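Local coordinates for protein Epf (Streptococcus pyogenes, PDB 4ES8) that is a cell-surface adhesin that binds to cells through an N-terminal domain containing a carbohydrate-binding module, at residues A[218-223]-A[232-237]; A[292-297]-A[304-309]. One frame throughout, in Å; residues are numbered along the deposited sequence. Where two conformers were deposited one is given.

Contact 1. Residues A[218-223]-A[232-237]; sequences SQLDKG and VQLTLK
Q219 and K237 face each other as an antiparallel hydrogen-bonded pair. Q219 N gives K237 O a nearly straight bond of 2.8 Å, and K237 N returns one to Q219 O at 2.9 Å. Further along, a classic beta bulge sets both D221 and K222 against T235. T235 O takes the N-H of D221 at 2.8 Å and a weak, longer bond from K222 N. K222 O closes the bulge by accepting T235 N.

The side chain of K237 runs extended past D221 and crosses it at about a right angle. Its CD lies 3.7 Å from D221 OD1, while NZ stays beyond salt-bridge distance. Two waters tie the strands together here. One donates to D221 OD2 and L236 O, the other bridges K237 NZ and D221 O. K222 CG packs 3.6 Å from T235 CB. With OG1 beside the backbone N (chi1 -59°), the methyl CG2 of T235 lies anti to that N, where it meets D221 OD2 at 3.8 Å; the two side chains lie side by side.

On the buried side, L220 CD1 rests against L234 CB at 3.8 Å, the two side chains crossing nearly at right angles. L236 CD1 lies near S218 OG, which is hydrogen-bonded to D248.

Strand 231-237 is the middle strand of a three-stranded sheet, between 219-224 and 273-276. L220, L234 and L236 pack on strands 290-297, 248-253 and 307-310 of the facing sheet.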
ATOM      1  N   SER A 218      14.304   8.091  -4.298  1.00  9.75           N
ATOM      2  CA  SER A 218      15.689   7.755  -3.997  1.00  9.47           C
ATOM      3  C   SER A 218      16.554   9.038  -4.108  1.00 13.03           C
ATOM      4  O   SER A 218      16.083  10.110  -4.551  1.00 11.25           O
ATOM      5  CB  SER A 218      16.181   6.690  -4.967  1.00 10.99           C
ATOM      6  OG  SER A 218      16.123   7.181  -6.301  1.00 14.02           O
ATOM      7  N   GLN A 219      17.818   8.899  -3.725  1.00 11.45           N
ATOM      8  CA  GLN A 219      18.780   9.997  -3.768  0.50 11.63           C
ATOM      9  C   GLN A 219      19.971   9.613  -4.597  1.00 13.64           C
ATOM     10  O   GLN A 219      20.267   8.427  -4.723  1.00 12.73           O
ATOM     11  CB  GLN A 219      19.257  10.385  -2.350  0.50 12.84           C
ATOM     12  CG  GLN A 219      18.153  10.911  -1.435  0.50 17.00           C
ATOM     13  CD  GLN A 219      17.567   9.828  -0.569  0.50 25.24           C
ATOM     14  OE1 GLN A 219      18.284   9.008   0.008  0.50 14.60           O
ATOM     15  NE2 GLN A 219      16.251   9.827  -0.424  0.50 24.03           N
ATOM     16  N   LEU A 220      20.678  10.614  -5.143  1.00 10.96           N
ATOM     17  CA  LEU A 220      21.881  10.291  -5.904  1.00 12.19           C
ATOM     18  C   LEU A 220      23.035  10.074  -4.909  1.00 16.06           C
ATOM     19  O   LEU A 220      23.343  10.969  -4.122  1.00 15.33           O
ATOM     20  CB  LEU A 220      22.245  11.410  -6.904  1.00 12.45           C
ATOM     21  CG  LEU A 220      23.468  11.097  -7.805  1.00 15.85           C
ATOM     22  CD1 LEU A 220      23.146  10.034  -8.842  1.00 15.56           C
ATOM     23  CD2 LEU A 220      24.010  12.376  -8.480  1.00 17.50           C
ATOM     24  N   ASP A 221      23.639   8.884  -4.942  1.00 14.33           N
ATOM     25  CA  ASP A 221      24.793   8.540  -4.114  1.00 15.14           C
ATOM     26  C   ASP A 221      26.035   9.052  -4.814  1.00 19.63           C
ATOM     27  O   ASP A 221      26.846   9.734  -4.197  1.00 19.37           O
ATOM     28  CB  ASP A 221      24.871   7.018  -3.873  1.00 16.74           C
ATOM     29  CG  ASP A 221      25.896   6.571  -2.842  1.00 29.93           C
ATOM     30  OD1 ASP A 221      26.323   7.416  -2.014  1.00 30.33           O
ATOM     31  OD2 ASP A 221      26.209   5.358  -2.808  1.00 36.60           O
ATOM     32  N   LYS A 222      26.161   8.752  -6.121  1.00 16.44           N
ATOM     33  CA  LYS A 222      27.280   9.222  -6.944  1.00 16.52           C
ATOM     34  C   LYS A 222      26.913   9.159  -8.407  1.00 18.64           C
ATOM     35  O   LYS A 222      26.082   8.348  -8.826  1.00 16.98           O
ATOM     36  CB  LYS A 222      28.595   8.450  -6.659  1.00 20.84           C
ATOM     37  CG  LYS A 222      28.582   6.965  -6.989  1.00 35.20           C
ATOM     38  CD  LYS A 222      29.961   6.319  -6.818  1.00 46.00           C
ATOM     39  CE  LYS A 222      29.943   4.882  -7.286  1.00 54.97           C
ATOM     40  NZ  LYS A 222      31.285   4.250  -7.203  1.00 61.57           N
ATOM     41  N   GLY A 223      27.511  10.054  -9.181  1.00 15.52           N
ATOM     42  CA  GLY A 223      27.296  10.083 -10.614  1.00 15.86           C
ATOM     43  C   GLY A 223      28.630   9.978 -11.315  1.00 20.41           C
ATOM     44  O   GLY A 223      29.620  10.539 -10.828  1.00 21.35           O
ATOM     45  N   VAL A 232      26.390   7.426 -18.945  1.00 18.17           N
ATOM     46  CA  VAL A 232      26.395   8.087 -17.649  1.00 17.47           C
ATOM     47  C   VAL A 232      25.930   7.033 -16.652  1.00 22.23           C
ATOM     48  O   VAL A 232      24.940   6.349 -16.925  1.00 23.26           O
ATOM     49  CB  VAL A 232      25.501   9.363 -17.627  1.00 20.40           C
ATOM     50  CG1 VAL A 232      25.431   9.959 -16.222  1.00 20.36           C
ATOM     51  CG2 VAL A 232      25.998  10.408 -18.631  1.00 19.71           C
ATOM     52  N   GLN A 233      26.639   6.882 -15.536  1.00 17.11           N
ATOM     53  CA  GLN A 233      26.269   5.876 -14.540  1.00 17.13           C
ATOM     54  C   GLN A 233      25.856   6.566 -13.259  1.00 19.31           C
ATOM     55  O   GLN A 233      26.653   7.289 -12.657  1.00 17.57           O
ATOM     56  CB  GLN A 233      27.436   4.897 -14.285  1.00 18.83           C
ATOM     57  CG  GLN A 233      27.759   4.014 -15.494  1.00 26.45           C
ATOM     58  CD  GLN A 233      28.795   2.960 -15.172  1.00 46.32           C
ATOM     59  OE1 GLN A 233      29.597   3.086 -14.229  1.00 38.78           O
ATOM     60  NE2 GLN A 233      28.817   1.900 -15.971  1.00 40.92           N
ATOM     61  N   LEU A 234      24.608   6.335 -12.822  1.00 15.37           N
ATOM     62  CA  LEU A 234      24.125   6.949 -11.587  1.00 14.40           C
ATOM     63  C   LEU A 234      23.886   5.903 -10.520  1.00 17.98           C
ATOM     64  O   LEU A 234      23.120   4.961 -10.750  1.00 19.20           O
ATOM     65  CB  LEU A 234      22.830   7.727 -11.831  1.00 14.41           C
ATOM     66  CG  LEU A 234      22.870   8.815 -12.905  1.00 17.01           C
ATOM     67  CD1 LEU A 234      21.547   9.489 -12.990  1.00 17.17           C
ATOM     68  CD2 LEU A 234      23.949   9.911 -12.599  1.00 15.75           C
ATOM     69  N   THR A 235      24.542   6.059  -9.364  1.00 13.43           N
ATOM     70  CA  THR A 235      24.343   5.145  -8.238  1.00 12.81           C
ATOM     71  C   THR A 235      23.288   5.749  -7.314  1.00 15.90           C
ATOM     72  O   THR A 235      23.477   6.845  -6.785  1.00 15.63           O
ATOM     73  CB  THR A 235      25.673   4.878  -7.502  1.00 20.34           C
ATOM     74  OG1 THR A 235      26.602   4.304  -8.422  1.00 19.94           O
ATOM     75  CG2 THR A 235      25.513   3.946  -6.277  1.00 18.33           C
ATOM     76  N   LEU A 236      22.183   5.029  -7.109  1.00 11.50           N
ATOM     77  CA  LEU A 236      21.119   5.514  -6.231  1.00 11.51           C
ATOM     78  C   LEU A 236      21.228   4.939  -4.818  1.00 14.38           C
ATOM     79  O   LEU A 236      21.752   3.830  -4.621  1.00 15.93           O
ATOM     80  CB  LEU A 236      19.751   5.104  -6.798  1.00 11.49           C
ATOM     81  CG  LEU A 236      19.403   5.557  -8.219  1.00 13.80           C
ATOM     82  CD1 LEU A 236      18.029   5.012  -8.620  1.00 13.22           C
ATOM     83  CD2 LEU A 236      19.458   7.076  -8.349  1.00 14.86           C
ATOM     84  N   LYS A 237      20.715   5.698  -3.856  1.00 11.91           N
ATOM     85  CA  LYS A 237      20.651   5.300  -2.447  0.50 11.63           C
ATOM     86  C   LYS A 237      19.311   5.749  -1.872  1.00 15.73           C
ATOM     87  O   LYS A 237      18.635   6.581  -2.487  1.00 14.31           O
ATOM     88  CB  LYS A 237      21.827   5.903  -1.643  0.50 14.54           C
ATOM     89  CG  LYS A 237      21.745   7.420  -1.465  0.50 11.99           C
ATOM     90  CD  LYS A 237      22.921   8.003  -0.685  0.50 18.39           C
ATOM     91  CE  LYS A 237      22.859   9.513  -0.672  0.50 20.89           C
ATOM     92  NZ  LYS A 237      24.075  10.130  -0.055  0.50 21.39           N
TER
HETATM   93  O   HOH W   1      24.048   3.494  -2.864  1.00 32.73           O
HETATM   94  O   HOH W   2      26.427  10.173  -1.476  1.00 44.60           O

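Contact 2. Residues A[292-297]-A[304-309]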
ATOM      1  N   LYS A 292      23.181  18.137 -13.112  1.00  9.79           N
ATOM      2  CA  LYS A 292      22.138  18.096 -12.090  1.00 10.03           C
ATOM      3  C   LYS A 292      21.263  16.879 -12.281  1.00 12.02           C
ATOM      4  O   LYS A 292      20.901  16.527 -13.418  1.00 12.46           O
ATOM      5  CB  LYS A 292      21.277  19.368 -12.157  1.00 11.57           C
ATOM      6  CG  LYS A 292      20.154  19.440 -11.115  1.00  9.72           C
ATOM      7  CD  LYS A 292      19.410  20.783 -11.141  1.00 15.25           C
ATOM      8  CE  LYS A 292      18.596  21.017 -12.401  1.00 20.00           C
ATOM      9  NZ  LYS A 292      17.785  22.263 -12.289  1.00 24.90           N
ATOM     10  N   VAL A 293      20.895  16.258 -11.158  1.00 10.13           N
ATOM     11  CA  VAL A 293      19.974  15.126 -11.150  1.00 10.49           C
ATOM     12  C   VAL A 293      18.784  15.490 -10.265  1.00 11.38           C
ATOM     13  O   VAL A 293      18.979  15.911  -9.124  1.00 11.19           O
ATOM     14  CB  VAL A 293      20.652  13.820 -10.674  1.00 13.26           C
ATOM     15  CG1 VAL A 293      19.620  12.709 -10.486  1.00 13.94           C
ATOM     16  CG2 VAL A 293      21.740  13.377 -11.657  1.00 13.46           C
ATOM     17  N   SER A 294      17.566  15.294 -10.788  1.00 10.17           N
ATOM     18  CA  SER A 294      16.315  15.463 -10.040  1.00  9.85           C
ATOM     19  C   SER A 294      15.551  14.145 -10.124  1.00 12.66           C
ATOM     20  O   SER A 294      15.427  13.599 -11.214  1.00 11.60           O
ATOM     21  CB  SER A 294      15.491  16.614 -10.600  1.00 12.35           C
ATOM     22  OG  SER A 294      14.254  16.701  -9.908  1.00 16.82           O
ATOM     23  N   ILE A 295      15.053  13.625  -8.978  1.00  8.38           N
ATOM     24  CA  ILE A 295      14.364  12.334  -8.989  1.00  8.69           C
ATOM     25  C   ILE A 295      12.926  12.533  -8.530  1.00 11.37           C
ATOM     26  O   ILE A 295      12.685  13.048  -7.430  1.00 12.44           O
ATOM     27  CB  ILE A 295      15.120  11.304  -8.113  1.00 11.21           C
ATOM     28  CG1 ILE A 295      16.604  11.139  -8.595  1.00 10.78           C
ATOM     29  CG2 ILE A 295      14.410   9.938  -8.112  1.00 12.45           C
ATOM     30  CD1 ILE A 295      17.507  10.265  -7.733  1.00 13.22           C
ATOM     31  N   LYS A 296      11.974  12.091  -9.361  1.00  9.51           N
ATOM     32  CA  LYS A 296      10.558  12.206  -9.025  1.00  8.98           C
ATOM     33  C   LYS A 296      10.008  10.823  -8.796  1.00 10.79           C
ATOM     34  O   LYS A 296      10.182   9.966  -9.655  1.00 10.51           O
ATOM     35  CB  LYS A 296       9.793  12.890 -10.170  1.00 12.23           C
ATOM     36  CG  LYS A 296       8.276  13.013  -9.900  1.00 21.89           C
ATOM     37  CD  LYS A 296       7.566  13.578 -11.133  1.00 28.81           C
ATOM     38  CE  LYS A 296       6.080  13.717 -10.945  1.00 35.19           C
ATOM     39  NZ  LYS A 296       5.379  13.767 -12.258  1.00 43.77           N
ATOM     40  N   GLN A 297       9.386  10.578  -7.625  1.00  9.15           N
ATOM     41  CA  GLN A 297       8.756   9.280  -7.392  1.00  8.63           C
ATOM     42  C   GLN A 297       7.425   9.319  -8.162  1.00  9.81           C
ATOM     43  O   GLN A 297       6.541  10.080  -7.773  1.00 10.32           O
ATOM     44  CB  GLN A 297       8.577   9.041  -5.888  1.00  9.90           C
ATOM     45  CG  GLN A 297       8.762   7.571  -5.497  1.00 10.31           C
ATOM     46  CD  GLN A 297       7.858   6.670  -6.300  1.00  9.90           C
ATOM     47  OE1 GLN A 297       6.632   6.838  -6.253  1.00  8.57           O
ATOM     48  NE2 GLN A 297       8.433   5.805  -7.151  1.00  8.34           N
ATOM     49  N   SER A 304      12.662  14.782  -5.177  1.00  9.87           N
ATOM     50  CA  SER A 304      13.888  14.902  -4.395  1.00  9.76           C
ATOM     51  C   SER A 304      14.429  16.313  -4.445  1.00 13.66           C
ATOM     52  O   SER A 304      13.985  17.143  -5.255  1.00 12.72           O
ATOM     53  CB  SER A 304      14.964  14.004  -5.018  1.00 11.38           C
ATOM     54  OG  SER A 304      15.420  14.545  -6.258  1.00 12.96           O
ATOM     55  N   LYS A 305      15.454  16.554  -3.622  1.00 13.49           N
ATOM     56  CA  LYS A 305      16.239  17.784  -3.696  0.50 13.35           C
ATOM     57  C   LYS A 305      17.026  17.699  -4.997  1.00 16.49           C
ATOM     58  O   LYS A 305      17.140  16.597  -5.556  1.00 13.31           O
ATOM     59  CB  LYS A 305      17.209  17.870  -2.496  0.50 15.96           C
ATOM     60  CG  LYS A 305      16.569  18.146  -1.143  0.50 27.59           C
ATOM     61  CD  LYS A 305      17.643  18.177  -0.060  0.50 37.78           C
ATOM     62  CE  LYS A 305      17.103  18.592   1.284  0.50 51.11           C
ATOM     63  NZ  LYS A 305      18.188  18.692   2.296  0.50 58.50           N
ATOM     64  N   ASP A 306      17.621  18.803  -5.461  1.00 13.36           N
ATOM     65  CA  ASP A 306      18.465  18.715  -6.644  1.00 12.73           C
ATOM     66  C   ASP A 306      19.797  18.133  -6.222  1.00 14.79           C
ATOM     67  O   ASP A 306      20.332  18.546  -5.195  1.00 15.15           O
ATOM     68  CB  ASP A 306      18.679  20.107  -7.268  1.00 13.51           C
ATOM     69  CG  ASP A 306      17.474  20.682  -7.980  1.00 18.97           C
ATOM     70  OD1 ASP A 306      16.629  19.891  -8.459  1.00 15.80           O
ATOM     71  OD2 ASP A 306      17.419  21.927  -8.133  1.00 25.80           O
ATOM     72  N   PHE A 307      20.321  17.167  -6.989  1.00 10.00           N
ATOM     73  CA  PHE A 307      21.652  16.590  -6.724  1.00 10.22           C
ATOM     74  C   PHE A 307      22.605  17.052  -7.810  1.00 13.77           C
ATOM     75  O   PHE A 307      22.178  17.261  -8.947  1.00 13.77           O
ATOM     76  CB  PHE A 307      21.610  15.058  -6.705  1.00 11.95           C
ATOM     77  CG  PHE A 307      20.595  14.490  -5.748  1.00 12.75           C
ATOM     78  CD1 PHE A 307      20.827  14.495  -4.380  1.00 16.14           C
ATOM     79  CD2 PHE A 307      19.380  14.005  -6.211  1.00 13.08           C
ATOM     80  CE1 PHE A 307      19.867  14.007  -3.492  1.00 16.02           C
ATOM     81  CE2 PHE A 307      18.433  13.491  -5.326  1.00 16.61           C
ATOM     82  CZ  PHE A 307      18.671  13.528  -3.969  1.00 15.80           C
ATOM     83  N   PHE A 308      23.890  17.176  -7.482  1.00 13.34           N
ATOM     84  CA  PHE A 308      24.895  17.622  -8.451  1.00 12.89           C
ATOM     85  C   PHE A 308      26.122  16.756  -8.385  1.00 17.14           C
ATOM     86  O   PHE A 308      26.520  16.294  -7.305  1.00 17.39           O
ATOM     87  CB  PHE A 308      25.300  19.088  -8.175  1.00 14.19           C
ATOM     88  CG  PHE A 308      24.160  20.070  -8.195  1.00 14.77           C
ATOM     89  CD1 PHE A 308      23.786  20.698  -9.375  1.00 16.69           C
ATOM     90  CD2 PHE A 308      23.424  20.335  -7.039  1.00 16.43           C
ATOM     91  CE1 PHE A 308      22.712  21.598  -9.398  1.00 17.36           C
ATOM     92  CE2 PHE A 308      22.341  21.214  -7.067  1.00 17.74           C
ATOM     93  CZ  PHE A 308      21.998  21.850  -8.245  1.00 16.48           C
ATOM     94  N   PHE A 309      26.774  16.581  -9.540  1.00 12.15           N
ATOM     95  CA  PHE A 309      28.033  15.869  -9.610  1.00 12.10           C
ATOM     96  C   PHE A 309      28.808  16.427 -10.782  1.00 17.08           C
ATOM     97  O   PHE A 309      28.210  16.942 -11.734  1.00 14.87           O
ATOM     98  CB  PHE A 309      27.860  14.332  -9.701  1.00 12.88           C
ATOM     99  CG  PHE A 309      27.321  13.809 -11.012  1.00 13.06           C
ATOM    100  CD1 PHE A 309      25.948  13.783 -11.258  1.00 14.76           C
ATOM    101  CD2 PHE A 309      28.179  13.314 -11.994  1.00 14.72           C
ATOM    102  CE1 PHE A 309      25.450  13.305 -12.478  1.00 15.06           C
ATOM    103  CE2 PHE A 309      27.676  12.797 -13.195  1.00 17.50           C
ATOM    104  CZ  PHE A 309      26.317  12.797 -13.433  1.00 16.40           C
TER
HETATM  105  O   HOH W   3      15.736  20.527 -10.907  1.00 31.94           O
HETATM  106  O   HOH W   4      14.707  18.195  -7.814  1.00 19.46           O
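V293 and F307 form an antiparallel hydrogen-bonded pair. V293 N reaches F307 O at 2.7 Å, with the donor tilted 27° from the carbonyl plane. F307 N answers to V293 O in the carbonyl plane. Further along, S304 grips both backbone polar atoms of I295. Its OG accepts the N-H of I295 at 2.9 Å, and its own N donates to I295 O. The hydroxyl lies between the backbone N and the carbonyl carbon (chi1 71°), which turns it back to I295 N. It thus stands where a backbone carbonyl would accept I295 N, and its own proton goes to K305 O.

Side chains pack on both faces. K292 runs beside F308, pointing the same way, with CG 3.8 Å from F308 CE1. K292 CD touches the carboxylate carbon of D306, CG, at 3.7 Å. The charged ends of these two do not meet directly, and a water links K292 NZ to D306 OD1. A second water donates to the same D306 OD1 and to S304 O, and accepts from S294 OG, so D306 OD1 receives two water bonds. The ammonium of K292 also makes a cation-pi contact with F253.

On the other face V293 CG2 meets the F309 ring at its edge, in plane, 3.8 Å from CE1. I295 CD1 approaches F307 CE2 at 4.1 Å. K305 O lies over one face of the F307 ring, toward its rim.

This is a beta hairpin at the border of a four-stranded antiparallel sheet, with 307-310 as an outermost strand. It belongs to a small beta-sandwich, consistent with the fibronectin-like domain of Epf.

Contact 1 and contact 2 are hairpins of two facing sheets, and their centres lie 9 Å apart. They follow one another along the chain, and their inner faces meet. The F307 ring bears on the backbone of the first hairpin, with CZ 3.5 Å from Q219 CA. I295 CD1 comes within 3.5 Å of S218 O. At the other end F309 CD2 lies 3.3 Å from G223 O. L220, L234 and V293 pack together between the sheets. Each contact pairs strands within one sheet, and the packing between them joins the two sheets into one sandwich, which follows the two larger seven-stranded sheets in the chain. Their centres lie about 26 Å and 25 Å from the centre of the chain, on the same side of it.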